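Local coordinates for ParB domain protein nuclease (Sulfolobus solfataricus, PDB 5K5D) that probably acts in archaeal DNA segregation as a ParB-type, nuclease-like partition protein, at residues 92-97 and 121-126. The protein carries 4 engineered substitutions. Sequence-based numbering, arbitrary orientation.
Engineered in segment 121-126: Met126 (natural residue Ile).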
# COMPACT_ATOMS: atom_id res chain seq x y z
N LYS B 92 -15.38 0.74 1.91
CA LYS B 92 -15.59 -0.57 2.52
C LYS B 92 -14.82 -1.67 1.79
O LYS B 92 -14.25 -2.57 2.42
CB LYS B 92 -17.07 -0.91 2.59
CG LYS B 92 -17.83 -0.12 3.66
CD LYS B 92 -19.30 -0.49 3.66
CE LYS B 92 -20.01 0.07 4.88
NZ LYS B 92 -19.94 1.55 4.94
N ALA B 93 -14.79 -1.60 0.46
CA ALA B 93 -14.03 -2.57 -0.33
C ALA B 93 -12.54 -2.41 -0.03
O ALA B 93 -11.82 -3.39 0.14
CB ALA B 93 -14.30 -2.38 -1.82
N TYR B 94 -12.10 -1.15 0.03
CA TYR B 94 -10.74 -0.82 0.40
C TYR B 94 -10.33 -1.44 1.73
O TYR B 94 -9.22 -1.95 1.87
CB TYR B 94 -10.56 0.69 0.46
CG TYR B 94 -10.69 1.36 -0.89
CD1 TYR B 94 -11.29 2.61 -1.01
CD2 TYR B 94 -10.22 0.74 -2.04
CE1 TYR B 94 -11.41 3.22 -2.25
CE2 TYR B 94 -10.34 1.34 -3.27
CZ TYR B 94 -10.93 2.58 -3.37
OH TYR B 94 -11.04 3.18 -4.60
N GLU B 95 -11.23 -1.41 2.70
CA GLU B 95 -10.91 -1.92 4.04
C GLU B 95 -10.78 -3.43 4.03
O GLU B 95 -9.88 -3.98 4.66
CB GLU B 95 -11.95 -1.44 5.06
CG GLU B 95 -11.81 0.03 5.39
CD GLU B 95 -13.11 0.69 5.81
OE1 GLU B 95 -13.99 -0.02 6.34
OE2 GLU B 95 -13.24 1.91 5.61
N LEU B 96 -11.67 -4.09 3.31
CA LEU B 96 -11.62 -5.54 3.17
C LEU B 96 -10.32 -5.99 2.52
O LEU B 96 -9.68 -6.92 3.01
CB LEU B 96 -12.82 -6.05 2.38
CG LEU B 96 -14.14 -5.94 3.14
CD1 LEU B 96 -15.31 -6.39 2.27
CD2 LEU B 96 -14.06 -6.75 4.42
N ILE B 97 -9.93 -5.33 1.44
CA ILE B 97 -8.70 -5.70 0.74
C ILE B 97 -7.49 -5.58 1.65
O ILE B 97 -6.55 -6.37 1.56
CB ILE B 97 -8.48 -4.84 -0.52
CG1 ILE B 97 -9.53 -5.17 -1.59
CG2 ILE B 97 -7.08 -5.07 -1.08
CD1 ILE B 97 -9.53 -4.19 -2.75
N ASP B 121 -4.27 6.25 0.75
CA ASP B 121 -4.53 7.28 -0.25
C ASP B 121 -5.98 7.28 -0.71
O ASP B 121 -6.56 8.34 -0.93
CB ASP B 121 -3.61 7.09 -1.47
CG ASP B 121 -2.19 7.57 -1.22
OD1 ASP B 121 -1.81 7.79 -0.05
OD2 ASP B 121 -1.45 7.74 -2.21
N ARG B 122 -6.56 6.08 -0.88
CA ARG B 122 -7.95 5.96 -1.30
C ARG B 122 -8.87 6.49 -0.21
O ARG B 122 -9.78 7.27 -0.47
CB ARG B 122 -8.32 4.51 -1.61
CG ARG B 122 -7.45 3.80 -2.63
CD ARG B 122 -7.37 4.56 -3.94
NE ARG B 122 -7.10 3.66 -5.06
CZ ARG B 122 -5.90 3.20 -5.39
NH1 ARG B 122 -4.83 3.55 -4.68
NH2 ARG B 122 -5.77 2.39 -6.43
N ILE B 123 -8.62 6.03 1.02
CA ILE B 123 -9.43 6.42 2.16
C ILE B 123 -9.38 7.94 2.38
O ILE B 123 -10.36 8.54 2.82
CB ILE B 123 -8.99 5.70 3.44
CG1 ILE B 123 -9.23 4.19 3.33
CG2 ILE B 123 -9.71 6.27 4.66
CD1 ILE B 123 -10.68 3.82 3.19
N ALA B 124 -8.24 8.54 2.06
CA ALA B 124 -8.07 9.98 2.23
C ALA B 124 -9.00 10.75 1.30
O ALA B 124 -9.65 11.71 1.72
CB ALA B 124 -6.62 10.38 1.99
N LYS B 125 -9.07 10.32 0.04
CA LYS B 125 -9.94 10.94 -0.94
C LYS B 125 -11.41 10.72 -0.58
O LYS B 125 -12.26 11.57 -0.84
CB LYS B 125 -9.65 10.39 -2.33
CG LYS B 125 -8.20 10.53 -2.77
CD LYS B 125 -8.02 9.92 -4.15
CE LYS B 125 -6.60 10.07 -4.67
NZ LYS B 125 -6.46 9.43 -6.01
N MSE B 126 -11.70 9.56 0.01
CA MSE B 126 -13.05 9.22 0.45
C MSE B 126 -13.52 10.12 1.59
O MSE B 126 -14.72 10.22 1.85
CB MSE B 126 -13.11 7.76 0.90
CG MSE B 126 -13.11 6.74 -0.24
SE MSE B 126 -14.84 6.62 -1.14
CE MSE B 126 -14.25 7.02 -2.96
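Tyr94 reaches across from helix 90-99 to Arg122 and Ile123 of helix 109-128, a compact example of one aromatic side chain spanning the gap between two nearly antiparallel helices. The segment axes come within 10.1 Å of each other at 158°. With CG anti to the carbonyl carbon (chi1 -67°), the tyrosine sends its ring over to the partner helix, where the aliphatic stem of Arg122 lies across one face. Arg122 CB sits 3.6 Å from the centroid of the Tyr94 ring, 19° off the normal, a CH-pi contact displaced toward the rim at CE1. Arg122 CG continues over the ring toward CZ and CE2, and the bend at chi2 then turns CD and NE toward the phenol oxygen, without a bond between them. Instead, Tyr94 OH hydrogen-bonds to Glu24, whose carboxylate also forms a salt bridge with Arg122 NE, so one acid ties the two side chains together. At the ring edge the engineered Met126, a poorly ordered selenomethionine, brings its CG within 4.4 Å of Tyr94 CE1. Without the ring, as with an alanine here, the Arg122 stem would probably lose the face it lies on, and Glu24 the phenol hydroxyl bonded to it. One residue on, Glu95 crosses Ile123 at about a right angle, its OE2 4.0 Å from Ile123 CD1; that methyl also packs against Tyr94 CB. Behind this interface, Ala93, Leu96 and Ile97 rest on Ile60 of strand 59-61, while Phe25 of helix 23-26 meets Tyr94, placing helix 90-99, here part of the ParB-like N-terminal region, between the mixed sheet and the long helix 109-128.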